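Local coordinates for protein GCN5-related N-acetyltransferase (Kribbella flavida, PDB 4MY0) that binds acetyl-coenzyme A and probably transfers its acetyl group to an amine, perhaps of an aminoglycoside, as GCN5-related N-acetyltransferases do, at residues 61-66 against 97-102; 16-21 against 42-47; 6-11 against 92-97. One frame throughout, in Å; residues are numbered along the deposited sequence.

Contact 1. Residues 61-66 against 97-102. With AC8 ([(2R,3R,4R,5R)-5-(6-amino-9H-purin-9-yl)-3,4-bis(phosphonooxy)tetrahydrofuran-2-yl]methyl (3R)-3-hydroxy-2,2-dimethyl-4-oxo-4-({3-oxo-3-[(2-sulfanylethyl)amino]propyl}amino)butyl dihydrogen diphosphate), chain L.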
loop_
_atom_site.group_PDB
_atom_site.type_symbol
_atom_site.label_atom_id
_atom_site.label_comp_id
_atom_site.label_asym_id
_atom_site.label_seq_id
_atom_site.Cartn_x
_atom_site.Cartn_y
_atom_site.Cartn_z
ATOM N N GLU C 61 3.843 45.537 -3.442
ATOM C CA GLU C 61 3.596 44.155 -3.042
ATOM C C GLU C 61 4.495 43.191 -3.834
ATOM O O GLU C 61 4.539 43.251 -5.071
ATOM C CB GLU C 61 2.128 43.793 -3.266
ATOM C CG GLU C 61 1.543 42.889 -2.200
ATOM C CD GLU C 61 1.180 43.648 -0.930
ATOM O OE1 GLU C 61 0.384 44.610 -1.010
ATOM O OE2 GLU C 61 1.694 43.282 0.150
ATOM N N VAL C 62 5.212 42.311 -3.131
ATOM C CA VAL C 62 6.037 41.294 -3.793
ATOM C C VAL C 62 5.118 40.246 -4.411
ATOM O O VAL C 62 4.257 39.695 -3.751
ATOM C CB VAL C 62 7.040 40.623 -2.828
ATOM C CG1 VAL C 62 7.704 39.421 -3.504
ATOM C CG2 VAL C 62 8.102 41.623 -2.355
ATOM N N VAL C 63 5.305 39.973 -5.690
ATOM C CA VAL C 63 4.382 39.112 -6.428
ATOM C C VAL C 63 5.123 37.872 -6.984
ATOM O O VAL C 63 4.514 36.847 -7.334
ATOM C CB VAL C 63 3.710 40.004 -7.507
ATOM C CG1 VAL C 63 3.454 39.284 -8.791
ATOM C CG2 VAL C 63 2.452 40.672 -6.932
ATOM N N ALA C 64 6.452 37.955 -7.029
ATOM C CA ALA C 64 7.275 36.850 -7.545
ATOM C C ALA C 64 8.719 36.977 -7.063
ATOM O O ALA C 64 9.181 38.078 -6.729
ATOM C CB ALA C 64 7.224 36.805 -9.080
ATOM N N ALA C 65 9.439 35.864 -7.008
ATOM C CA ALA C 65 10.825 35.917 -6.525
ATOM C C ALA C 65 11.628 34.715 -7.003
ATOM O O ALA C 65 11.067 33.660 -7.269
ATOM C CB ALA C 65 10.860 36.013 -4.983
ATOM N N ALA C 66 12.940 34.890 -7.114
ATOM C CA ALA C 66 13.843 33.814 -7.511
ATOM C C ALA C 66 15.220 34.170 -7.014
ATOM O O ALA C 66 15.556 35.359 -6.886
ATOM C CB ALA C 66 13.869 33.651 -9.020
ATOM N N ARG C 97 0.407 35.072 -16.582
ATOM C CA ARG C 97 0.275 36.452 -17.044
ATOM C C ARG C 97 1.613 37.043 -17.495
ATOM O O ARG C 97 1.713 38.257 -17.709
ATOM C CB ARG C 97 -0.289 37.310 -15.909
ATOM C CG ARG C 97 -1.648 36.820 -15.443
ATOM C CD ARG C 97 -2.152 37.521 -14.199
ATOM N NE ARG C 97 -3.144 36.672 -13.546
ATOM C CZ ARG C 97 -4.434 36.618 -13.875
ATOM N NH1 ARG C 97 -5.251 35.791 -13.230
ATOM N NH2 ARG C 97 -4.912 37.383 -14.842
ATOM N N GLY C 98 2.640 36.202 -17.630
ATOM C CA GLY C 98 3.957 36.693 -18.047
ATOM C C GLY C 98 4.882 37.152 -16.920
ATOM O O GLY C 98 6.011 37.571 -17.181
ATOM N N VAL C 99 4.431 37.067 -15.668
ATOM C CA VAL C 99 5.262 37.496 -14.539
ATOM C C VAL C 99 6.524 36.624 -14.319
ATOM O O VAL C 99 7.644 37.144 -14.185
ATOM C CB VAL C 99 4.426 37.628 -13.253
ATOM C CG1 VAL C 99 5.317 37.962 -12.039
ATOM C CG2 VAL C 99 3.340 38.697 -13.451
ATOM N N GLY C 100 6.351 35.312 -14.294
ATOM C CA GLY C 100 7.485 34.404 -14.169
ATOM C C GLY C 100 8.534 34.592 -15.258
ATOM O O GLY C 100 9.733 34.474 -15.001
ATOM N N SER C 101 8.084 34.888 -16.474
ATOM C CA SER C 101 8.985 35.126 -17.600
ATOM C C SER C 101 9.735 36.441 -17.441
ATOM O O SER C 101 10.913 36.551 -17.800
ATOM C CB SER C 101 8.192 35.145 -18.917
ATOM O OG SER C 101 7.682 33.857 -19.214
ATOM N N LEU C 102 9.048 37.445 -16.912
ATOM C CA LEU C 102 9.670 38.749 -16.682
ATOM C C LEU C 102 10.745 38.582 -15.594
ATOM O O LEU C 102 11.856 39.100 -15.712
ATOM C CB LEU C 102 8.588 39.765 -16.286
ATOM C CG LEU C 102 8.788 41.274 -16.058
ATOM C CD1 LEU C 102 9.193 41.532 -14.659
ATOM C CD2 LEU C 102 9.789 41.937 -17.033
HETATM N N1A AC8 L . 1.830 24.110 -16.674
HETATM O O1A AC8 L . 5.531 33.746 -17.567
HETATM P P1A AC8 L . 4.307 32.860 -17.393
HETATM C C1B AC8 L . 3.516 28.269 -19.139
HETATM S S1P AC8 L . 10.685 25.628 -10.875
HETATM C C2A AC8 L . 2.029 24.282 -17.994
HETATM O O2A AC8 L . 2.966 33.531 -17.293
HETATM P P2A AC8 L . 4.179 32.139 -14.608
HETATM C C2B AC8 L . 2.620 29.369 -19.661
HETATM O O2B AC8 L . 1.497 28.802 -20.348
HETATM O O2C AC8 L . 0.289 30.937 -20.873
HETATM C C2P AC8 L . 9.060 26.454 -10.767
HETATM N N3A AC8 L . 2.475 25.456 -18.467
HETATM O O3A AC8 L . 4.622 31.918 -16.139
HETATM C C3B AC8 L . 3.572 30.118 -20.600
HETATM O O3B AC8 L . 3.688 29.386 -21.825
HETATM P P3B AC8 L . 2.932 29.748 -23.216
HETATM O O3C AC8 L . -0.380 29.527 -18.901
HETATM C C3P AC8 L . 8.814 26.448 -9.275
HETATM C C4A AC8 L . 2.732 26.479 -17.607
HETATM O O4A AC8 L . 4.249 33.614 -14.277
HETATM C C4B AC8 L . 4.936 29.977 -19.951
HETATM O O4B AC8 L . 4.822 28.859 -19.063
HETATM O O4C AC8 L . -0.820 28.680 -21.237
HETATM P P4C AC8 L . 0.043 29.542 -20.346
HETATM N N4P AC8 L . 7.554 27.011 -8.796
HETATM C C5A AC8 L . 2.541 26.316 -16.244
HETATM O O5A AC8 L . 2.915 31.362 -14.375
HETATM C C5B AC8 L . 5.352 31.214 -19.162
HETATM O O5B AC8 L . 4.187 31.763 -18.557
HETATM C C5P AC8 L . 6.323 26.522 -8.898
HETATM O O5P AC8 L . 6.096 25.493 -9.525
HETATM C C6A AC8 L . 2.078 25.091 -15.778
HETATM N N6A AC8 L . 1.869 24.885 -14.451
HETATM O O6A AC8 L . 5.363 31.368 -13.849
HETATM C C6P AC8 L . 5.246 27.304 -8.182
HETATM N N7A AC8 L . 2.863 27.484 -15.636
HETATM O O7A AC8 L . 1.469 29.952 -22.899
HETATM C C7P AC8 L . 3.863 27.305 -8.848
HETATM C C8A AC8 L . 3.255 28.348 -16.607
HETATM O O8A AC8 L . 3.637 30.995 -23.711
HETATM N N8P AC8 L . 3.984 28.038 -10.111
HETATM N N9A AC8 L . 3.158 27.730 -17.803
HETATM O O9A AC8 L . 3.178 28.513 -24.056
HETATM C C9P AC8 L . 4.454 29.269 -10.305
HETATM O O9P AC8 L . 4.834 29.944 -9.362
HETATM C CAP AC8 L . 4.495 29.836 -11.713
HETATM O OAP AC8 L . 3.313 29.462 -12.423
HETATM C CBP AC8 L . 5.701 29.374 -12.542
HETATM C CCP AC8 L . 5.551 29.953 -13.958
HETATM C CDP AC8 L . 6.997 29.893 -11.927
HETATM C CEP AC8 L . 5.762 27.859 -12.643
#
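A first torsion of 175° at Val-99 turns CG1 away from the backbone N and sets it alongside the carbonyl carbon, and this one methyl makes the contact with residues 61-66. Val-99 CG1 lies 3.7 Å from Ala-64 CB and 4.0 Å from Val-63 CG1. The place is the pyrophosphate-binding loop of the GNAT fold, the R-x-x-G-x-G sequence from Arg-95 to Gly-100, where it runs into helix 99-113. The Val-63 and Val-99 side chains cross at about a right angle. That two consecutive strand residues point at the same methyl fits the classic beta bulge in which both face Val-56 of strand 53-58.

The strand meets the helix start through apolar groups, while backbone N-H groups there serve the coenzyme A analogue AC8. The N-H of Gly-98, at the N-cap, is donated to AC8 O2A, with Gly-98 N 2.7 Å from that oxygen. Gly-100 N reaches AC8 O4A at 2.7 Å with an N-H...O angle of 153°, and a CB on Gly-100 would lie 2.3 Å from AC8 O6A. The helix N terminus is likely to favour the phosphate charges. AC8 O1A is gripped twice by Ser-101, by N at 3.0 Å and by OG at 2.7 Å.

Contact 2. Residues 16-21 against 42-47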
loop_
_atom_site.group_PDB
_atom_site.type_symbol
_atom_site.label_atom_id
_atom_site.label_comp_id
_atom_site.label_asym_id
_atom_site.label_seq_id
_atom_site.Cartn_x
_atom_site.Cartn_y
_atom_site.Cartn_z
ATOM N N THR C 16 13.965 43.424 4.132
ATOM C CA THR C 16 12.642 43.675 4.703
ATOM C C THR C 16 11.506 43.070 3.863
ATOM O O THR C 16 10.372 42.984 4.324
ATOM C CB THR C 16 12.383 45.186 4.893
ATOM O OG1 THR C 16 12.441 45.844 3.621
ATOM C CG2 THR C 16 13.420 45.802 5.824
ATOM N N GLN C 17 11.806 42.664 2.632
ATOM C CA GLN C 17 10.804 42.034 1.772
ATOM C C GLN C 17 10.784 40.507 1.909
ATOM O O GLN C 17 10.003 39.840 1.229
ATOM C CB GLN C 17 11.040 42.394 0.297
ATOM C CG GLN C 17 10.760 43.864 -0.063
ATOM C CD GLN C 17 11.118 44.184 -1.509
ATOM O OE1 GLN C 17 12.208 43.848 -1.984
ATOM N NE2 GLN C 17 10.202 44.834 -2.215
ATOM N N LEU C 18 11.639 39.953 2.767
ATOM C CA LEU C 18 11.761 38.499 2.873
ATOM C C LEU C 18 10.479 37.852 3.425
ATOM O O LEU C 18 10.062 36.780 2.959
ATOM C CB LEU C 18 12.997 38.104 3.693
ATOM C CG LEU C 18 14.339 38.347 2.994
ATOM C CD1 LEU C 18 15.508 37.895 3.860
ATOM C CD2 LEU C 18 14.374 37.667 1.627
ATOM N N ASP C 19 9.846 38.513 4.393
ATOM C CA ASP C 19 8.565 38.039 4.921
ATOM C C ASP C 19 7.529 37.920 3.799
ATOM O O ASP C 19 6.759 36.953 3.746
ATOM C CB ASP C 19 8.057 38.973 6.018
ATOM C CG ASP C 19 8.881 38.882 7.283
ATOM O OD1 ASP C 19 9.355 37.772 7.597
ATOM O OD2 ASP C 19 9.052 39.918 7.964
ATOM N N ASP C 20 7.533 38.895 2.895
ATOM C CA ASP C 20 6.644 38.863 1.731
ATOM C C ASP C 20 7.003 37.737 0.755
ATOM O O ASP C 20 6.110 37.059 0.221
ATOM C CB ASP C 20 6.640 40.217 1.019
ATOM C CG ASP C 20 6.111 41.335 1.904
ATOM O OD1 ASP C 20 4.872 41.504 1.959
ATOM O OD2 ASP C 20 6.929 42.037 2.548
ATOM N N VAL C 21 8.297 37.532 0.514
ATOM C CA VAL C 21 8.712 36.416 -0.339
ATOM C C VAL C 21 8.244 35.101 0.280
ATOM O O VAL C 21 7.761 34.217 -0.427
ATOM C CB VAL C 21 10.231 36.395 -0.553
ATOM C CG1 VAL C 21 10.646 35.113 -1.278
ATOM C CG2 VAL C 21 10.668 37.634 -1.346
ATOM N N ARG C 42 18.065 33.357 7.263
ATOM C CA ARG C 42 19.512 33.502 7.375
ATOM C C ARG C 42 20.193 33.207 6.039
ATOM O O ARG C 42 21.092 33.937 5.614
ATOM C CB ARG C 42 20.058 32.590 8.477
ATOM C CG ARG C 42 21.569 32.680 8.668
ATOM C CD ARG C 42 22.065 31.727 9.755
ATOM N NE ARG C 42 21.894 30.321 9.390
ATOM C CZ ARG C 42 21.080 29.475 10.017
ATOM N NH1 ARG C 42 20.357 29.889 11.052
ATOM N NH2 ARG C 42 20.991 28.213 9.611
ATOM N N ASP C 43 19.749 32.154 5.362
ATOM C CA ASP C 43 20.276 31.831 4.040
ATOM C C ASP C 43 19.919 32.904 3.006
ATOM O O ASP C 43 20.737 33.259 2.154
ATOM C CB ASP C 43 19.775 30.459 3.573
ATOM C CG ASP C 43 20.698 29.323 3.991
ATOM O OD1 ASP C 43 21.644 29.019 3.225
ATOM O OD2 ASP C 43 20.480 28.739 5.080
ATOM N N ALA C 44 18.699 33.429 3.092
ATOM C CA ALA C 44 18.216 34.408 2.112
ATOM C C ALA C 44 19.022 35.721 2.154
ATOM O O ALA C 44 19.283 36.331 1.119
ATOM C CB ALA C 44 16.726 34.676 2.324
ATOM N N VAL C 45 19.405 36.145 3.355
ATOM C CA VAL C 45 20.157 37.394 3.542
ATOM C C VAL C 45 21.461 37.421 2.726
ATOM O O VAL C 45 21.772 38.429 2.078
ATOM C CB VAL C 45 20.420 37.675 5.039
ATOM C CG1 VAL C 45 21.456 38.777 5.225
ATOM C CG2 VAL C 45 19.119 38.053 5.740
ATOM N N GLU C 46 22.196 36.307 2.753
ATOM C CA GLU C 46 23.395 36.116 1.939
ATOM C C GLU C 46 23.098 36.453 0.473
ATOM O O GLU C 46 23.819 37.234 -0.152
ATOM C CB GLU C 46 23.900 34.670 2.092
ATOM C CG GLU C 46 24.709 34.102 0.908
ATOM C CD GLU C 46 24.295 32.667 0.506
ATOM O OE1 GLU C 46 24.725 32.200 -0.582
ATOM O OE2 GLU C 46 23.543 32.013 1.270
ATOM N N PHE C 47 22.023 35.878 -0.063
ATOM C CA PHE C 47 21.621 36.136 -1.442
ATOM C C PHE C 47 21.301 37.615 -1.674
ATOM O O PHE C 47 21.676 38.183 -2.704
ATOM C CB PHE C 47 20.394 35.297 -1.797
ATOM C CG PHE C 47 20.683 33.826 -1.988
ATOM C CD1 PHE C 47 21.012 33.325 -3.243
ATOM C CD2 PHE C 47 20.595 32.940 -0.919
ATOM C CE1 PHE C 47 21.265 31.954 -3.428
ATOM C CE2 PHE C 47 20.849 31.578 -1.094
ATOM C CZ PHE C 47 21.180 31.084 -2.353
#
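Leu-18 sets its forked end over the methyl of Ala-44: its CD1 lies 3.8 Å from Ala-44 CB, and its CD2 follows at 3.9 Å from the same CB. The nearly equal distances show the fork straddling that methyl. Branch CD1 also reaches Val-45, whose CG2 is 4.1 Å from Leu-18 CD1, and these two side chains cross at about a right angle. The torsions of Leu-18 account for the reach: chi1 of -71° puts CG beside the backbone N and anti to the carbonyl carbon, and chi2 near 180° extends one branch outward to the second helix. No hydrogen bond crosses between the segments. The small side chain of Ala-44 lets the backbones come close, with CA of Leu-18 and CA of Ala-44 7.7 Å apart.

This is the first turn of helix 18-26 packed against the later part of helix 34-49, the helical pair that joins the first two strands of the GNAT fold. Leu-18 sits where the helix begins, and the bond from Val-21 N to Gln-17 O, 3.0 Å long, already belongs to its first turn. Phe-53 of strand 53-58 touches both Leu-18 and Ala-44, and Ile-13 borders Leu-18 as well. Nearer the surface a salt bridge from Asp-19 to Arg-37 ties the same two helices. The buried Phe-47 meets Trp-69 edge-to-face.

Contact 3. Residues 6-11 against 92-97. With AC8 ([(2R,3R,4R,5R)-5-(6-amino-9H-purin-9-yl)-3,4-bis(phosphonooxy)tetrahydrofuran-2-yl]methyl (3R)-3-hydroxy-2,2-dimethyl-4-oxo-4-({3-oxo-3-[(2-sulfanylethyl)amino]propyl}amino)butyl dihydrogen diphosphate), chain L.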
loop_
_atom_site.group_PDB
_atom_site.type_symbol
_atom_site.label_atom_id
_atom_site.label_comp_id
_atom_site.label_asym_id
_atom_site.label_seq_id
_atom_site.Cartn_x
_atom_site.Cartn_y
_atom_site.Cartn_z
ATOM N N ASP C 6 -2.310 47.257 -11.606
ATOM C CA ASP C 6 -0.992 46.642 -11.452
ATOM C C ASP C 6 0.094 47.551 -12.003
ATOM O O ASP C 6 -0.122 48.262 -12.981
ATOM C CB ASP C 6 -0.912 45.277 -12.153
ATOM C CG ASP C 6 -1.632 44.180 -11.380
ATOM O OD1 ASP C 6 -1.702 44.287 -10.138
ATOM O OD2 ASP C 6 -2.127 43.215 -12.013
ATOM N N ASP C 7 1.262 47.523 -11.371
ATOM C CA ASP C 7 2.419 48.248 -11.896
ATOM C C ASP C 7 3.606 47.319 -11.715
ATOM O O ASP C 7 4.389 47.457 -10.771
ATOM C CB ASP C 7 2.622 49.566 -11.143
ATOM C CG ASP C 7 3.893 50.293 -11.560
ATOM O OD1 ASP C 7 4.371 50.064 -12.697
ATOM O OD2 ASP C 7 4.409 51.090 -10.741
ATOM N N LEU C 8 3.718 46.346 -12.610
ATOM C CA LEU C 8 4.647 45.243 -12.416
ATOM C C LEU C 8 6.061 45.628 -12.810
ATOM O O LEU C 8 6.293 46.134 -13.904
ATOM C CB LEU C 8 4.194 44.015 -13.210
ATOM C CG LEU C 8 2.890 43.373 -12.751
ATOM C CD1 LEU C 8 2.198 42.705 -13.925
ATOM C CD2 LEU C 8 3.168 42.372 -11.625
ATOM N N ARG C 9 7.010 45.393 -11.914
ATOM C CA ARG C 9 8.401 45.638 -12.253
ATOM C C ARG C 9 9.372 44.750 -11.489
ATOM O O ARG C 9 9.110 44.301 -10.357
ATOM C CB ARG C 9 8.764 47.113 -12.080
ATOM C CG ARG C 9 8.599 47.587 -10.675
ATOM C CD ARG C 9 8.582 49.107 -10.557
ATOM N NE ARG C 9 8.278 49.452 -9.171
ATOM C CZ ARG C 9 9.194 49.554 -8.213
ATOM N NH1 ARG C 9 10.482 49.376 -8.497
ATOM N NH2 ARG C 9 8.825 49.849 -6.973
ATOM N N LEU C 10 10.504 44.515 -12.140
ATOM C CA LEU C 10 11.555 43.677 -11.611
ATOM C C LEU C 10 12.284 44.483 -10.552
ATOM O O LEU C 10 12.492 45.669 -10.730
ATOM C CB LEU C 10 12.506 43.332 -12.748
ATOM C CG LEU C 10 13.709 42.498 -12.362
ATOM C CD1 LEU C 10 13.258 41.066 -12.216
ATOM C CD2 LEU C 10 14.825 42.666 -13.399
ATOM N N VAL C 11 12.645 43.863 -9.434
ATOM C CA VAL C 11 13.427 44.571 -8.419
ATOM C C VAL C 11 14.479 43.641 -7.847
ATOM O O VAL C 11 14.458 42.428 -8.110
ATOM C CB VAL C 11 12.564 45.024 -7.229
ATOM C CG1 VAL C 11 11.560 46.083 -7.642
ATOM C CG2 VAL C 11 11.874 43.807 -6.591
ATOM N N PRO C 92 -0.244 33.078 -6.625
ATOM C CA PRO C 92 -1.253 32.385 -7.449
ATOM C C PRO C 92 -2.057 33.292 -8.377
ATOM O O PRO C 92 -2.243 32.938 -9.550
ATOM C CB PRO C 92 -2.170 31.727 -6.405
ATOM C CG PRO C 92 -1.234 31.409 -5.258
ATOM C CD PRO C 92 -0.280 32.625 -5.213
ATOM N N GLU C 93 -2.499 34.446 -7.889
ATOM C CA GLU C 93 -3.350 35.308 -8.706
ATOM C C GLU C 93 -2.522 36.105 -9.717
ATOM O O GLU C 93 -3.070 36.907 -10.488
ATOM C CB GLU C 93 -4.229 36.223 -7.826
ATOM C CG GLU C 93 -3.549 37.513 -7.309
ATOM C CD GLU C 93 -2.598 37.279 -6.136
ATOM O OE1 GLU C 93 -2.316 38.246 -5.380
ATOM O OE2 GLU C 93 -2.111 36.136 -5.976
ATOM N N TYR C 94 -1.207 35.865 -9.737
ATOM C CA TYR C 94 -0.349 36.524 -10.724
ATOM C C TYR C 94 0.268 35.570 -11.750
ATOM O O TYR C 94 1.008 36.016 -12.623
ATOM C CB TYR C 94 0.738 37.370 -10.041
ATOM C CG TYR C 94 0.212 38.709 -9.597
ATOM C CD1 TYR C 94 0.178 39.787 -10.480
ATOM C CD2 TYR C 94 -0.295 38.890 -8.315
ATOM C CE1 TYR C 94 -0.329 41.016 -10.089
ATOM C CE2 TYR C 94 -0.813 40.120 -7.918
ATOM C CZ TYR C 94 -0.823 41.173 -8.810
ATOM O OH TYR C 94 -1.337 42.387 -8.427
ATOM N N ARG C 95 -0.043 34.273 -11.654
ATOM C CA ARG C 95 0.487 33.274 -12.595
ATOM C C ARG C 95 -0.235 33.292 -13.942
ATOM O O ARG C 95 -1.397 33.686 -14.021
ATOM C CB ARG C 95 0.381 31.866 -11.982
ATOM C CG ARG C 95 1.102 31.727 -10.641
ATOM C CD ARG C 95 0.806 30.386 -9.937
ATOM N NE ARG C 95 1.460 30.340 -8.624
ATOM C CZ ARG C 95 1.085 29.567 -7.605
ATOM N NH1 ARG C 95 1.766 29.621 -6.469
ATOM N NH2 ARG C 95 0.030 28.750 -7.710
ATOM N N GLY C 96 0.444 32.856 -15.002
ATOM C CA GLY C 96 -0.186 32.747 -16.317
ATOM C C GLY C 96 -0.402 34.094 -16.984
ATOM O O GLY C 96 -1.271 34.240 -17.845
ATOM N N ARG C 97 0.407 35.072 -16.582
ATOM C CA ARG C 97 0.275 36.452 -17.044
ATOM C C ARG C 97 1.613 37.043 -17.495
ATOM O O ARG C 97 1.713 38.257 -17.709
ATOM C CB ARG C 97 -0.289 37.310 -15.909
ATOM C CG ARG C 97 -1.648 36.820 -15.443
ATOM C CD ARG C 97 -2.152 37.521 -14.199
ATOM N NE ARG C 97 -3.144 36.672 -13.546
ATOM C CZ ARG C 97 -4.434 36.618 -13.875
ATOM N NH1 ARG C 97 -5.251 35.791 -13.230
ATOM N NH2 ARG C 97 -4.912 37.383 -14.842
HETATM N N1A AC8 L . 1.830 24.110 -16.674
HETATM O O1A AC8 L . 5.531 33.746 -17.567
HETATM P P1A AC8 L . 4.307 32.860 -17.393
HETATM C C1B AC8 L . 3.516 28.269 -19.139
HETATM S S1P AC8 L . 10.685 25.628 -10.875
HETATM C C2A AC8 L . 2.029 24.282 -17.994
HETATM O O2A AC8 L . 2.966 33.531 -17.293
HETATM P P2A AC8 L . 4.179 32.139 -14.608
HETATM C C2B AC8 L . 2.620 29.369 -19.661
HETATM O O2B AC8 L . 1.497 28.802 -20.348
HETATM O O2C AC8 L . 0.289 30.937 -20.873
HETATM C C2P AC8 L . 9.060 26.454 -10.767
HETATM N N3A AC8 L . 2.475 25.456 -18.467
HETATM O O3A AC8 L . 4.622 31.918 -16.139
HETATM C C3B AC8 L . 3.572 30.118 -20.600
HETATM O O3B AC8 L . 3.688 29.386 -21.825
HETATM P P3B AC8 L . 2.932 29.748 -23.216
HETATM O O3C AC8 L . -0.380 29.527 -18.901
HETATM C C3P AC8 L . 8.814 26.448 -9.275
HETATM C C4A AC8 L . 2.732 26.479 -17.607
HETATM O O4A AC8 L . 4.249 33.614 -14.277
HETATM C C4B AC8 L . 4.936 29.977 -19.951
HETATM O O4B AC8 L . 4.822 28.859 -19.063
HETATM O O4C AC8 L . -0.820 28.680 -21.237
HETATM P P4C AC8 L . 0.043 29.542 -20.346
HETATM N N4P AC8 L . 7.554 27.011 -8.796
HETATM C C5A AC8 L . 2.541 26.316 -16.244
HETATM O O5A AC8 L . 2.915 31.362 -14.375
HETATM C C5B AC8 L . 5.352 31.214 -19.162
HETATM O O5B AC8 L . 4.187 31.763 -18.557
HETATM C C5P AC8 L . 6.323 26.522 -8.898
HETATM O O5P AC8 L . 6.096 25.493 -9.525
HETATM C C6A AC8 L . 2.078 25.091 -15.778
HETATM N N6A AC8 L . 1.869 24.885 -14.451
HETATM O O6A AC8 L . 5.363 31.368 -13.849
HETATM C C6P AC8 L . 5.246 27.304 -8.182
HETATM N N7A AC8 L . 2.863 27.484 -15.636
HETATM O O7A AC8 L . 1.469 29.952 -22.899
HETATM C C7P AC8 L . 3.863 27.305 -8.848
HETATM C C8A AC8 L . 3.255 28.348 -16.607
HETATM O O8A AC8 L . 3.637 30.995 -23.711
HETATM N N8P AC8 L . 3.984 28.038 -10.111
HETATM N N9A AC8 L . 3.158 27.730 -17.803
HETATM O O9A AC8 L . 3.178 28.513 -24.056
HETATM C C9P AC8 L . 4.454 29.269 -10.305
HETATM O O9P AC8 L . 4.834 29.944 -9.362
HETATM C CAP AC8 L . 4.495 29.836 -11.713
HETATM O OAP AC8 L . 3.313 29.462 -12.423
HETATM C CBP AC8 L . 5.701 29.374 -12.542
HETATM C CCP AC8 L . 5.551 29.953 -13.958
HETATM C CDP AC8 L . 6.997 29.893 -11.927
HETATM C CEP AC8 L . 5.762 27.859 -12.643
#
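The Tyr-94 ring has Asp-6 OD1 at its edge, in the ring plane, and the carboxylate is turned 48° against the ring. The two side chains come from opposite directions, and Tyr-94 OH donates to Asp-6 OD1 over 2.6 Å. The oxygen is met on its syn side, with the hydroxyl 33° out of the carboxylate plane. The other oxygen, Asp-6 OD2, lies obliquely at 3.4 Å from Tyr-94 CE1. Leu-8 CD2 also approaches the ring obliquely, 4.1 Å from Tyr-94 CE1. With chi1 at -81°, CG of Tyr-94 lies on the side of the backbone N, directing the ring toward the start of strand 8-12. A phenylalanine in place of Tyr-94 would probably leave Asp-6 OD1 with Ser-58 OG but without its tyrosine donor, and would loosen the tie between the two segments.

Residues 92-97 leave strand 78-90 through a short 3-10 turn, 92-94, and then make up the first half of the pyrophosphate loop of the GNAT fold, so the tyrosine ties the start of strand 8-12 to the coenzyme site. Three of these residues line that site. Gly-96 N hydrogen-bonds AC8 O5A at 3.0 Å. The Arg-95 guanidinium is sandwiched: AC8 C7P lies 3.7 Å above the centre of one face, and Pro-92 CA 3.5 Å above the other, offset toward the rim. Val-90 O and Arg-27 O of the same chain, and Ser-245 OG of the second subunit, take bonds from its nitrogens, fixing its plane. Arg-97 NH2 bonds Arg-156 O of the second subunit.

In the fold
From the N terminus, residues 6-11 open the largest loop, which contact 3 closes only at 92-97. Nested inside it, contact 2 pairs 16-21 with 42-47, a short helical excursion completed before strand 61-75 begins. Contact 1 then opens at 61-66 and closes at 97-102, so contacts 1 and 3 cross and share Arg-97. Their centres are about 5 Å apart, and Val-63 CG1 packs 3.4 Å from Tyr-94 CG. Contacts 1 and 2 meet across strand 61-75, where Ala-65 CB lies 3.8 Å from Val-21 CG1. The strands thus have the helical pair on one side and the coenzyme-binding loop with helix 99-113 on the other.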